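Local coordinates for protein extracellular subtilisin-like serine proteinase (Vibrio sp. PA-44, PDB 1SH7) that probably acts as a calcium-binding, cold-adapted subtilisin-like serine endopeptidase of the S8 family, this chain comprising its catalytic domain, at residues N3-W6 with G7-R10; S139-Q142 with G143-S147; N164-P167 with A168-P171; N238-P242 with L243-G247. All coordinates share one frame; numbering follows the deposited sequence.

Contact 1. Residues N3-W6 with G7-R10. With CA (calcium ion), chain E.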
ATOM      1  N   ASN A   3      -9.975   2.009 -20.295  1.00 25.11           N
ATOM      2  CA  ASN A   3      -9.040   0.896 -20.476  1.00 24.12           C
ATOM      3  C   ASN A   3      -8.305   0.580 -19.127  1.00 21.60           C
ATOM      4  O   ASN A   3      -7.155   0.083 -19.123  1.00 21.07           O
ATOM      5  CB  ASN A   3      -8.013   1.202 -21.612  1.00 24.91           C
ATOM      6  CG  ASN A   3      -8.666   1.292 -23.031  1.00 26.50           C
ATOM      7  OD1 ASN A   3      -8.149   1.985 -23.922  1.00 30.07           O
ATOM      8  ND2 ASN A   3      -9.768   0.565 -23.241  0.50 29.84           N
ATOM      9  N   ALA A   4      -8.958   0.892 -17.999  1.00 18.57           N
ATOM     10  CA  ALA A   4      -8.300   0.806 -16.709  1.00 16.29           C
ATOM     11  C   ALA A   4      -8.050  -0.645 -16.376  1.00 14.40           C
ATOM     12  O   ALA A   4      -8.842  -1.505 -16.710  1.00 13.36           O
ATOM     13  CB  ALA A   4      -9.124   1.480 -15.606  1.00 16.34           C
ATOM     14  N   ILE A   5      -6.909  -0.909 -15.762  1.00 12.33           N
ATOM     15  CA  ILE A   5      -6.576  -2.236 -15.301  1.00 11.66           C
ATOM     16  C   ILE A   5      -7.454  -2.536 -14.111  1.00 10.80           C
ATOM     17  O   ILE A   5      -8.026  -1.618 -13.493  1.00 10.57           O
ATOM     18  CB  ILE A   5      -5.069  -2.401 -14.970  1.00 11.51           C
ATOM     19  CG1 ILE A   5      -4.607  -1.331 -13.981  1.00 11.60           C
ATOM     20  CG2 ILE A   5      -4.232  -2.348 -16.251  1.00 11.47           C
ATOM     21  CD1 ILE A   5      -3.225  -1.616 -13.408  1.00 11.83           C
ATOM     22  N   TRP A   6      -7.597  -3.820 -13.806  1.00 10.67           N
ATOM     23  CA  TRP A   6      -8.744  -4.243 -12.977  1.00 10.54           C
ATOM     24  C   TRP A   6      -8.713  -3.751 -11.543  1.00  9.86           C
ATOM     25  O   TRP A   6      -9.755  -3.512 -10.975  1.00 10.17           O
ATOM     26  CB  TRP A   6      -8.907  -5.763 -12.969  1.00 10.49           C
ATOM     27  CG  TRP A   6      -8.052  -6.489 -11.974  1.00  9.87           C
ATOM     28  CD1 TRP A   6      -6.826  -7.092 -12.193  1.00 10.82           C
ATOM     29  CD2 TRP A   6      -8.391  -6.766 -10.615  1.00 10.11           C
ATOM     30  NE1 TRP A   6      -6.373  -7.679 -11.035  1.00 10.20           N
ATOM     31  CE2 TRP A   6      -7.312  -7.500 -10.047  1.00 12.57           C
ATOM     32  CE3 TRP A   6      -9.470  -6.415  -9.792  1.00 11.82           C
ATOM     33  CZ2 TRP A   6      -7.316  -7.935  -8.707  1.00 11.83           C
ATOM     34  CZ3 TRP A   6      -9.469  -6.838  -8.476  1.00 11.84           C
ATOM     35  CH2 TRP A   6      -8.398  -7.595  -7.944  1.00 12.36           C
ATOM     36  N   GLY A   7      -7.536  -3.643 -10.944  1.00 11.41           N
ATOM     37  CA  GLY A   7      -7.406  -3.213  -9.542  1.00 10.70           C
ATOM     38  C   GLY A   7      -7.926  -1.808  -9.337  1.00 11.15           C
ATOM     39  O   GLY A   7      -8.748  -1.535  -8.441  1.00 11.00           O
ATOM     40  N   LEU A   8      -7.488  -0.915 -10.224  1.00 10.34           N
ATOM     41  CA  LEU A   8      -7.966   0.450 -10.213  1.00 10.31           C
ATOM     42  C   LEU A   8      -9.465   0.487 -10.509  1.00 10.26           C
ATOM     43  O   LEU A   8     -10.235   1.194  -9.847  1.00  9.48           O
ATOM     44  CB  LEU A   8      -7.217   1.291 -11.251  1.00 10.16           C
ATOM     45  CG  LEU A   8      -5.700   1.425 -11.152  1.00 11.58           C
ATOM     46  CD1 LEU A   8      -5.235   2.352 -12.258  1.00 11.08           C
ATOM     47  CD2 LEU A   8      -5.273   1.898  -9.767  1.00 12.72           C
ATOM     48  N   ASP A   9      -9.862  -0.288 -11.512  1.00 10.33           N
ATOM     49  CA  ASP A   9     -11.248  -0.428 -11.938  1.00 10.31           C
ATOM     50  C   ASP A   9     -12.147  -0.847 -10.766  1.00 10.46           C
ATOM     51  O   ASP A   9     -13.251  -0.314 -10.588  1.00 11.19           O
ATOM     52  CB  ASP A   9     -11.333  -1.475 -13.046  1.00  9.91           C
ATOM     53  CG  ASP A   9     -12.706  -1.554 -13.693  1.00 12.66           C
ATOM     54  OD1 ASP A   9     -12.837  -2.348 -14.670  1.00 11.22           O
ATOM     55  OD2 ASP A   9     -13.686  -0.873 -13.324  1.00  8.88           O
ATOM     56  N   ARG A  10     -11.681  -1.788  -9.965  1.00  9.33           N
ATOM     57  CA  ARG A  10     -12.458  -2.290  -8.845  1.00  9.32           C
ATOM     58  C   ARG A  10     -12.700  -1.299  -7.687  1.00  8.91           C
ATOM     59  O   ARG A  10     -13.736  -1.359  -7.049  1.00  8.52           O
ATOM     60  CB  ARG A  10     -11.786  -3.517  -8.224  1.00  8.62           C
ATOM     61  CG  ARG A  10     -12.644  -4.293  -7.258  1.00  8.02           C
ATOM     62  CD  ARG A  10     -13.921  -4.875  -7.851  1.00  7.94           C
ATOM     63  NE  ARG A  10     -14.868  -5.401  -6.873  1.00  8.64           N
ATOM     64  CZ  ARG A  10     -15.791  -4.689  -6.204  1.00  9.97           C
ATOM     65  NH1 ARG A  10     -16.619  -5.312  -5.375  1.00 10.93           N
ATOM     66  NH2 ARG A  10     -15.935  -3.383  -6.397  1.00  9.54           N
TER
HETATM   67 CA    CA E1292     -14.655   1.011 -12.124  1.00 11.52          CA
HETATM   68  O   HOH W   1     -10.690  -3.520 -15.675  1.00 17.10           O
HETATM   69  O   HOH W   2     -16.274   2.655 -12.201  1.00 12.63           O

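Contact 2. Residues S139-Q142 with G143-S147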
ATOM      1  N   SER A 139       7.475  -2.157  17.455  1.00 15.80           N
ATOM      2  CA  SER A 139       7.610  -0.944  18.267  1.00 15.42           C
ATOM      3  C   SER A 139       8.018   0.273  17.433  1.00 14.74           C
ATOM      4  O   SER A 139       7.479   1.381  17.619  1.00 13.67           O
ATOM      5  CB  SER A 139       8.583  -1.192  19.431  0.65 15.85           C
ATOM      6  OG  SER A 139       8.010  -2.154  20.301  0.65 16.67           O
ATOM      7  N   ALA A 140       8.925   0.082  16.489  1.00 14.15           N
ATOM      8  CA  ALA A 140       9.318   1.154  15.571  1.00 12.82           C
ATOM      9  C   ALA A 140       8.146   1.610  14.693  1.00 12.63           C
ATOM     10  O   ALA A 140       7.976   2.807  14.465  1.00 11.42           O
ATOM     11  CB  ALA A 140      10.471   0.697  14.694  1.00 13.58           C
ATOM     12  N   VAL A 141       7.321   0.670  14.221  1.00 11.66           N
ATOM     13  CA  VAL A 141       6.201   1.028  13.369  1.00 12.59           C
ATOM     14  C   VAL A 141       5.176   1.760  14.196  1.00 12.63           C
ATOM     15  O   VAL A 141       4.682   2.816  13.779  1.00 11.91           O
ATOM     16  CB  VAL A 141       5.611  -0.200  12.660  1.00 12.34           C
ATOM     17  CG1 VAL A 141       4.284   0.114  11.986  1.00 14.37           C
ATOM     18  CG2 VAL A 141       6.621  -0.690  11.654  1.00 13.69           C
ATOM     19  N   GLN A 142       4.916   1.242  15.390  1.00 13.72           N
ATOM     20  CA  GLN A 142       3.975   1.875  16.306  1.00 15.11           C
ATOM     21  C   GLN A 142       4.387   3.295  16.624  1.00 14.46           C
ATOM     22  O   GLN A 142       3.540   4.190  16.699  1.00 14.43           O
ATOM     23  CB  GLN A 142       3.875   1.049  17.569  1.00 16.59           C
ATOM     24  CG  GLN A 142       2.790   1.456  18.522  1.00 19.61           C
ATOM     25  CD  GLN A 142       2.520   0.311  19.495  1.00 27.96           C
ATOM     26  OE1 GLN A 142       3.115   0.272  20.568  1.00 30.55           O
ATOM     27  NE2 GLN A 142       1.673  -0.664  19.078  1.00 30.66           N
ATOM     28  N   GLY A 143       5.688   3.492  16.817  1.00 13.70           N
ATOM     29  CA  GLY A 143       6.284   4.786  17.036  1.00 13.55           C
ATOM     30  C   GLY A 143       6.138   5.771  15.886  1.00 13.15           C
ATOM     31  O   GLY A 143       5.826   6.936  16.114  1.00 13.59           O
ATOM     32  N   ALA A 144       6.358   5.316  14.655  1.00 12.14           N
ATOM     33  CA  ALA A 144       6.228   6.166  13.480  1.00 11.92           C
ATOM     34  C   ALA A 144       4.773   6.590  13.286  1.00 11.74           C
ATOM     35  O   ALA A 144       4.499   7.733  12.934  1.00 11.77           O
ATOM     36  CB  ALA A 144       6.775   5.451  12.251  1.00 11.63           C
ATOM     37  N   ILE A 145       3.854   5.691  13.613  1.00 11.74           N
ATOM     38  CA  ILE A 145       2.419   5.973  13.558  1.00 11.40           C
ATOM     39  C   ILE A 145       2.027   6.994  14.611  1.00 11.58           C
ATOM     40  O   ILE A 145       1.298   7.931  14.307  1.00 12.57           O
ATOM     41  CB  ILE A 145       1.579   4.692  13.671  1.00 10.77           C
ATOM     42  CG1 ILE A 145       1.803   3.784  12.476  1.00 11.60           C
ATOM     43  CG2 ILE A 145       0.077   5.004  13.682  1.00 11.49           C
ATOM     44  CD1 ILE A 145       1.428   2.366  12.722  1.00  9.71           C
ATOM     45  N   GLN A 146       2.538   6.850  15.835  1.00 12.76           N
ATOM     46  CA  GLN A 146       2.347   7.889  16.850  1.00 13.49           C
ATOM     47  C   GLN A 146       2.915   9.240  16.426  1.00 13.25           C
ATOM     48  O   GLN A 146       2.383  10.294  16.798  1.00 13.87           O
ATOM     49  CB  GLN A 146       3.000   7.470  18.176  1.00 13.91           C
ATOM     50  CG  GLN A 146       2.764   8.483  19.291  0.65 16.70           C
ATOM     51  CD  GLN A 146       3.131   7.943  20.642  0.65 17.05           C
ATOM     52  OE1 GLN A 146       2.478   7.027  21.123  0.65 19.22           O
ATOM     53  NE2 GLN A 146       4.181   8.499  21.259  0.65 19.33           N
ATOM     54  N   SER A 147       3.974   9.222  15.615  1.00 13.35           N
ATOM     55  CA  SER A 147       4.590  10.451  15.122  1.00 12.67           C
ATOM     56  C   SER A 147       3.671  11.199  14.195  1.00 13.10           C
ATOM     57  O   SER A 147       3.893  12.376  13.937  1.00 13.53           O
ATOM     58  CB  SER A 147       5.917  10.171  14.410  1.00 12.66           C
ATOM     59  OG  SER A 147       5.714  10.014  13.021  1.00 14.01           O
TER

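Contact 3. Residues N164-P167 with A168-P171. With CA (calcium ion), chain C.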
ATOM      1  N   ASN A 164       0.652 -13.538  13.100  1.00 15.98           N
ATOM      2  CA  ASN A 164       1.958 -14.175  13.362  1.00 17.09           C
ATOM      3  C   ASN A 164       3.092 -13.606  12.509  1.00 16.98           C
ATOM      4  O   ASN A 164       4.158 -14.180  12.441  1.00 17.10           O
ATOM      5  CB  ASN A 164       1.816 -15.687  13.159  1.00 17.93           C
ATOM      6  CG  ASN A 164       0.831 -16.298  14.145  1.00 20.90           C
ATOM      7  OD1 ASN A 164       0.702 -15.815  15.274  1.00 28.36           O
ATOM      8  ND2 ASN A 164       0.106 -17.327  13.718  1.00 22.51           N
ATOM      9  N   THR A 165       2.826 -12.468  11.849  1.00 16.06           N
ATOM     10  CA  THR A 165       3.740 -11.779  10.928  1.00 15.94           C
ATOM     11  C   THR A 165       3.964 -10.362  11.447  1.00 14.41           C
ATOM     12  O   THR A 165       3.003  -9.714  11.878  1.00 14.10           O
ATOM     13  CB  THR A 165       3.107 -11.705   9.510  1.00 15.88           C
ATOM     14  OG1 THR A 165       3.291 -12.958   8.865  1.00 17.28           O
ATOM     15  CG2 THR A 165       3.839 -10.686   8.595  1.00 17.61           C
ATOM     16  N   SER A 166       5.218  -9.897  11.452  1.00 14.62           N
ATOM     17  CA  SER A 166       5.548  -8.469  11.717  1.00 14.21           C
ATOM     18  C   SER A 166       6.016  -7.859  10.387  1.00 13.54           C
ATOM     19  O   SER A 166       6.723  -8.518   9.668  1.00 11.73           O
ATOM     20  CB  SER A 166       6.708  -8.350  12.732  1.00 14.14           C
ATOM     21  OG  SER A 166       6.289  -8.559  14.063  1.00 16.70           O
ATOM     22  N   PRO A 167       5.700  -6.603  10.082  1.00 12.91           N
ATOM     23  CA  PRO A 167       4.882  -5.730  10.937  1.00 12.78           C
ATOM     24  C   PRO A 167       3.366  -5.886  10.808  1.00 12.04           C
ATOM     25  O   PRO A 167       2.696  -5.146  11.482  1.00 11.63           O
ATOM     26  CB  PRO A 167       5.258  -4.334  10.442  1.00 12.43           C
ATOM     27  CG  PRO A 167       5.501  -4.527   9.000  1.00 13.65           C
ATOM     28  CD  PRO A 167       6.230  -5.875   8.913  1.00 12.21           C
ATOM     29  N   ALA A 168       2.841  -6.790   9.990  1.00 12.44           N
ATOM     30  CA  ALA A 168       1.372  -6.921   9.791  1.00 12.91           C
ATOM     31  C   ALA A 168       0.521  -6.875  11.053  1.00 13.69           C
ATOM     32  O   ALA A 168      -0.612  -6.348  11.059  1.00 13.06           O
ATOM     33  CB  ALA A 168       1.059  -8.213   9.060  1.00 13.14           C
ATOM     34  N   ARG A 169       1.024  -7.483  12.112  1.00 14.12           N
ATOM     35  CA  ARG A 169       0.228  -7.642  13.310  1.00 15.50           C
ATOM     36  C   ARG A 169       0.105  -6.369  14.154  1.00 15.40           C
ATOM     37  O   ARG A 169      -0.726  -6.328  15.048  1.00 15.61           O
ATOM     38  CB  ARG A 169       0.761  -8.796  14.140  1.00 16.04           C
ATOM     39  CG  ARG A 169       2.112  -8.545  14.791  1.00 18.14           C
ATOM     40  CD  ARG A 169       2.566  -9.745  15.552  1.00 22.63           C
ATOM     41  NE  ARG A 169       3.722  -9.466  16.366  1.00 27.50           N
ATOM     42  CZ  ARG A 169       3.824  -9.749  17.650  1.00 33.50           C
ATOM     43  NH1 ARG A 169       2.809 -10.314  18.317  1.00 36.23           N
ATOM     44  NH2 ARG A 169       4.966  -9.475  18.270  1.00 34.41           N
ATOM     45  N   VAL A 170       0.893  -5.330  13.863  1.00 15.35           N
ATOM     46  CA  VAL A 170       0.824  -4.066  14.651  1.00 14.88           C
ATOM     47  C   VAL A 170      -0.586  -3.500  14.618  1.00 13.54           C
ATOM     48  O   VAL A 170      -1.058  -3.078  13.542  1.00 11.42           O
ATOM     49  CB  VAL A 170       1.807  -3.015  14.113  1.00 14.76           C
ATOM     50  CG1 VAL A 170       1.568  -1.634  14.758  1.00 16.43           C
ATOM     51  CG2 VAL A 170       3.245  -3.437  14.364  1.00 16.55           C
ATOM     52  N   PRO A 171      -1.302  -3.512  15.745  1.00 13.16           N
ATOM     53  CA  PRO A 171      -2.700  -3.098  15.701  1.00 13.48           C
ATOM     54  C   PRO A 171      -2.937  -1.775  14.978  1.00 13.04           C
ATOM     55  O   PRO A 171      -3.815  -1.744  14.130  1.00 14.54           O
ATOM     56  CB  PRO A 171      -3.090  -3.052  17.183  1.00 13.48           C
ATOM     57  CG  PRO A 171      -2.207  -4.125  17.801  1.00 13.68           C
ATOM     58  CD  PRO A 171      -0.927  -3.983  17.100  1.00 13.40           C
TER
HETATM   59 CA    CA C1290      -5.068  -2.494  12.147  1.00 10.63          CA
HETATM   60  O   HOH W   3      -3.075  -3.920  11.966  1.00 10.71           O
HETATM   61  O   HOH W   4      -6.062  -0.391  12.323  1.00 18.18           O
HETATM   62  O   HOH W   5      -6.574  -2.733  14.181  1.00 13.44           O
HETATM   63  O   HOH W   6      -5.771  -4.767  12.280  1.00 11.80           O

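Contact 4. Residues N238-P242 with L243-G247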
ATOM      1  N   ASN A 238      -5.803  17.224   4.392  1.00 12.91           N
ATOM      2  CA  ASN A 238      -4.384  17.217   4.747  1.00 13.45           C
ATOM      3  C   ASN A 238      -4.107  16.845   6.214  1.00 13.76           C
ATOM      4  O   ASN A 238      -3.016  16.350   6.540  1.00 14.77           O
ATOM      5  CB  ASN A 238      -3.753  18.603   4.505  1.00 13.57           C
ATOM      6  CG  ASN A 238      -3.451  18.923   3.028  1.00 15.73           C
ATOM      7  OD1 ASN A 238      -2.884  19.984   2.774  1.00 17.28           O
ATOM      8  ND2 ASN A 238      -3.804  18.037   2.072  1.00 15.26           N
ATOM      9  N   GLY A 239      -5.070  17.113   7.095  1.00 13.48           N
ATOM     10  CA  GLY A 239      -4.865  17.001   8.524  1.00 13.21           C
ATOM     11  C   GLY A 239      -5.213  15.672   9.187  1.00 13.16           C
ATOM     12  O   GLY A 239      -5.170  15.606  10.407  1.00 13.02           O
ATOM     13  N   LEU A 240      -5.561  14.635   8.423  1.00 12.20           N
ATOM     14  CA  LEU A 240      -5.991  13.387   9.012  1.00 12.09           C
ATOM     15  C   LEU A 240      -4.865  12.772   9.827  1.00 11.72           C
ATOM     16  O   LEU A 240      -3.729  12.638   9.346  1.00 11.17           O
ATOM     17  CB  LEU A 240      -6.408  12.378   7.935  1.00 12.76           C
ATOM     18  CG  LEU A 240      -7.667  12.687   7.119  1.00 12.25           C
ATOM     19  CD1 LEU A 240      -7.655  11.798   5.869  1.00 11.43           C
ATOM     20  CD2 LEU A 240      -8.949  12.459   7.915  1.00 13.41           C
ATOM     21  N   THR A 241      -5.153  12.436  11.079  1.00 11.54           N
ATOM     22  CA  THR A 241      -4.203  11.678  11.872  1.00 10.92           C
ATOM     23  C   THR A 241      -4.350  10.260  11.360  1.00 11.80           C
ATOM     24  O   THR A 241      -5.324   9.945  10.642  1.00 11.05           O
ATOM     25  CB  THR A 241      -4.546  11.699  13.329  1.00 10.62           C
ATOM     26  OG1 THR A 241      -5.861  11.151  13.501  1.00 10.09           O
ATOM     27  CG2 THR A 241      -4.655  13.169  13.886  1.00  8.63           C
ATOM     28  N   PRO A 242      -3.404   9.405  11.724  1.00 11.48           N
ATOM     29  CA  PRO A 242      -3.523   7.988  11.393  1.00 12.40           C
ATOM     30  C   PRO A 242      -4.803   7.375  11.937  1.00 12.64           C
ATOM     31  O   PRO A 242      -5.420   6.626  11.210  1.00 11.76           O
ATOM     32  CB  PRO A 242      -2.254   7.373  12.001  1.00 12.14           C
ATOM     33  CG  PRO A 242      -1.267   8.544  11.990  1.00 12.11           C
ATOM     34  CD  PRO A 242      -2.119   9.711  12.369  1.00 11.44           C
ATOM     35  N   LEU A 243      -5.234   7.722  13.148  1.00 12.31           N
ATOM     36  CA  LEU A 243      -6.503   7.211  13.658  1.00 13.69           C
ATOM     37  C   LEU A 243      -7.666   7.646  12.758  1.00 12.60           C
ATOM     38  O   LEU A 243      -8.536   6.845  12.443  1.00 13.20           O
ATOM     39  CB  LEU A 243      -6.764   7.744  15.074  1.00 15.30           C
ATOM     40  CG  LEU A 243      -7.189   6.868  16.249  1.00 20.50           C
ATOM     41  CD1 LEU A 243      -8.227   7.593  17.041  1.00 22.37           C
ATOM     42  CD2 LEU A 243      -7.648   5.464  15.905  1.00 21.16           C
ATOM     43  N   GLN A 244      -7.693   8.919  12.361  1.00 11.78           N
ATOM     44  CA  GLN A 244      -8.750   9.421  11.471  1.00 11.60           C
ATOM     45  C   GLN A 244      -8.723   8.745  10.105  1.00 10.99           C
ATOM     46  O   GLN A 244      -9.785   8.401   9.567  1.00 10.15           O
ATOM     47  CB  GLN A 244      -8.694  10.931  11.311  1.00 11.11           C
ATOM     48  CG  GLN A 244      -9.061  11.713  12.601  1.00 12.13           C
ATOM     49  CD  GLN A 244      -8.727  13.175  12.530  1.00 12.89           C
ATOM     50  OE1 GLN A 244      -7.684  13.538  11.964  1.00 13.83           O
ATOM     51  NE2 GLN A 244      -9.634  14.043  13.021  1.00 11.48           N
ATOM     52  N   LEU A 245      -7.536   8.532   9.563  1.00 10.83           N
ATOM     53  CA  LEU A 245      -7.402   7.950   8.223  1.00 11.12           C
ATOM     54  C   LEU A 245      -7.847   6.482   8.264  1.00 10.92           C
ATOM     55  O   LEU A 245      -8.626   6.039   7.414  1.00 10.84           O
ATOM     56  CB  LEU A 245      -5.960   8.101   7.705  0.65 11.47           C
ATOM     57  CG  LEU A 245      -5.545   7.639   6.293  0.65 11.58           C
ATOM     58  CD1 LEU A 245      -6.676   7.387   5.370  0.65 14.26           C
ATOM     59  CD2 LEU A 245      -4.603   8.706   5.666  0.65 11.32           C
ATOM     60  N   THR A 246      -7.393   5.734   9.268  1.00 11.07           N
ATOM     61  CA  THR A 246      -7.871   4.377   9.496  1.00 11.51           C
ATOM     62  C   THR A 246      -9.404   4.333   9.564  1.00 12.32           C
ATOM     63  O   THR A 246     -10.039   3.505   8.897  1.00 12.76           O
ATOM     64  CB  THR A 246      -7.261   3.822  10.774  1.00 11.43           C
ATOM     65  OG1 THR A 246      -5.850   3.625  10.563  1.00 10.91           O
ATOM     66  CG2 THR A 246      -7.863   2.447  11.136  1.00  9.63           C
ATOM     67  N   GLY A 247      -9.990   5.232  10.350  1.00 12.23           N
ATOM     68  CA  GLY A 247     -11.434   5.307  10.480  1.00 12.07           C
ATOM     69  C   GLY A 247     -12.144   5.472   9.144  1.00 12.05           C
ATOM     70  O   GLY A 247     -13.191   4.894   8.918  1.00 12.79           O
TER

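Contact 1. Residues N3-W6 with G7-R10
Ile5 and Asp9 meet where the N-terminal loop winds into helix 6-11, and the same aspartate also binds a calcium ion. Ile5 is the N-cap; its O accepts from Asp9 N at 3.0 Å, in the carbonyl plane and fairly straight at 163°. Next along, Trp6 O takes Arg10 N at 2.8 Å, with the donor tilted out of the plane. A water serves both sides, donating to Ala4 O at 2.9 Å and to Asp9 OD1 at 2.6 Å. That carboxylate oxygen also receives the backbone N-H of Arg20. Its twin, Asp9 OD2, binds the calcium ion at 2.4 Å, and Asp9 O binds the same ion at 2.5 Å; Asp12, Gln13, Asp19 and Asn21 supply further ligands. The indole of Trp6, its CG lodged between backbone N and carbonyl carbon (chi1 84°), lies back against the helix start. Gly7 CA thus sits over the face of the Trp6 six-membered ring, 4.1 Å from the ring centroid, in a CH-pi contact. Trp6 NE1 donates to Ser202 O, and the Arg10 guanidinium pairs with Asp183. With one oxygen on calcium and the other receiving N-H and water protons, the Asp9 carboxylate is fixed in rotation and probably stays ionised; the ion ties the helix to Asp19 and Asn21, while the loop before it reaches OD1 through the water on Ala4 O.

Contact 2. Residues S139-Q142 with G143-S147
Between Val141 and Ile145 the flat groups that meet are backbone peptides, each carbonyl meeting an N-H four residues on, within the helix of the beta-alpha-beta unit formed by strand 123-127, helix 135-146 and strand 150-154. Ile145 N approaches Val141 O at 3.0 Å, nearly along the C=O axis. The other three donors stand tilted by about 25° from their carbonyl planes: Gly143 N on Ser139 O, Ala144 N on Ala140 O, and Gln146 N on Gln142 O. Packing along the helix is carried by branched side chains. In Val141, CG1 lies trans to the backbone N (chi1 169°), and its methyl meets Ile145 CD1 at 3.7 Å. Ile145 CG1 itself passes close by the chain, 3.3 Å from Val141 O, and so lies against a carbonyl already engaged by its own N-H. The Val141, Ala144 and Ile145 side chains touch Phe151, while Ala140 and Ala144 abut Ile109 and Val112; this apolar side therefore faces strand 150-154 and helix 105-118, and the glutamines lie on the exposed side. Toward the end of the helix, Ser147 N donates to Gly143 O at 3.0 Å, and the Ser147 side chain turns back so that OG donates to Ala144 O at 2.6 Å.

Contact 3. Residues N164-P167 with A168-P171
Ser166 OG, placed beside Arg169, is gripped by Asp138 OD1 and by the backbone N of Ser134, anchoring a loop that folds into a type I beta turn, Pro167 to Val170, after the cis Ser166-Pro167 peptide bond. Arg169 NE lies 3.6 Å from Ser166 OG, which sits at the edge of the guanidinium and in its plane. Both side chains thus converge on Asp138, since Arg169 NE makes a salt bridge to OD2 of that residue. The arginine, its CG set between backbone N and carbonyl carbon (chi1 70°), runs extended past the carbonyl of Thr165, with CG 3.3 Å from Thr165 O. That same oxygen accepts Arg169 N at 3.0 Å, over a bent path of 139°. The turn itself is closed by Val170 N on Pro167 O, also at 3.0 Å; this bond is straight at hydrogen (168°), yet the donor stands above the carbonyl plane. Within the same loop the methyl Thr165 CG2 packs on Ala168 CB at 3.7 Å. The turn leads directly into a calcium site, where Pro171 O is joined by Gly173, Asp196 and four waters. One of those waters donates a hydrogen bond to Val170 O at 2.7 Å while bound to the calcium ion.

Contact 4. Residues N238-P242 with L243-G247
A capping box opens helix 242-252, the helix that follows the long helix 219-236 in this subtilisin-like fold, and Thr241 and Gln244 form it. As N-cap, Thr241 places OG1 between its own backbone N and carbonyl carbon (chi1 59°), which brings the hydroxyl within reach of Gln244 N. It accepts that N-H at 3.1 Å over a nearly straight path. Gln244 returns the bond: with CG beside its own backbone N (chi1 -68°), the extended chain reaches back to the loop, and OE1 receives Thr241 N at 2.9 Å, in the plane of the side-chain amide and on a lone pair. The pair of reciprocal bonds satisfies one amide N-H at the helix start and another in the loop before it. Leu240 closes the apolar side, with CD2 on Gln244 CB at 3.7 Å. Its CB also lies 4.3 Å from Leu245 CB. Leu245, in one of its two conformers, packs on Ala230, Tyr233 and Leu234, and Leu240 on Tyr233, so this side seats helix 242-252 against helix 219-236. Leu245 N finds Thr241 O at 2.8 Å, and Thr246 N reaches Pro242 O at 2.9 Å, close to linear at 172°.

Overall arrangement
The contacts are local, with centres about 15 to 17 Å from the centre of the chain, yet burial and chemistry separate them. Contact 3 is buried, contacts 1 and 2 partly so, and contact 4 lies at the surface. Contacts 1 and 4 both begin helices, the first with a metal-bound aspartate and a water bridge, the other with side-chain capping; contact 2 lies within a helix, and contact 3 is a turn. Contacts 1 and 3 each contribute to a separate calcium site, on opposite sides of the chain's centre, with contact centres about 29 Å apart. Contact 2 touches two others: Val141 packs on Pro167 and Val170 of contact 3, and Ile145 O meets the Pro242 ring of contact 4.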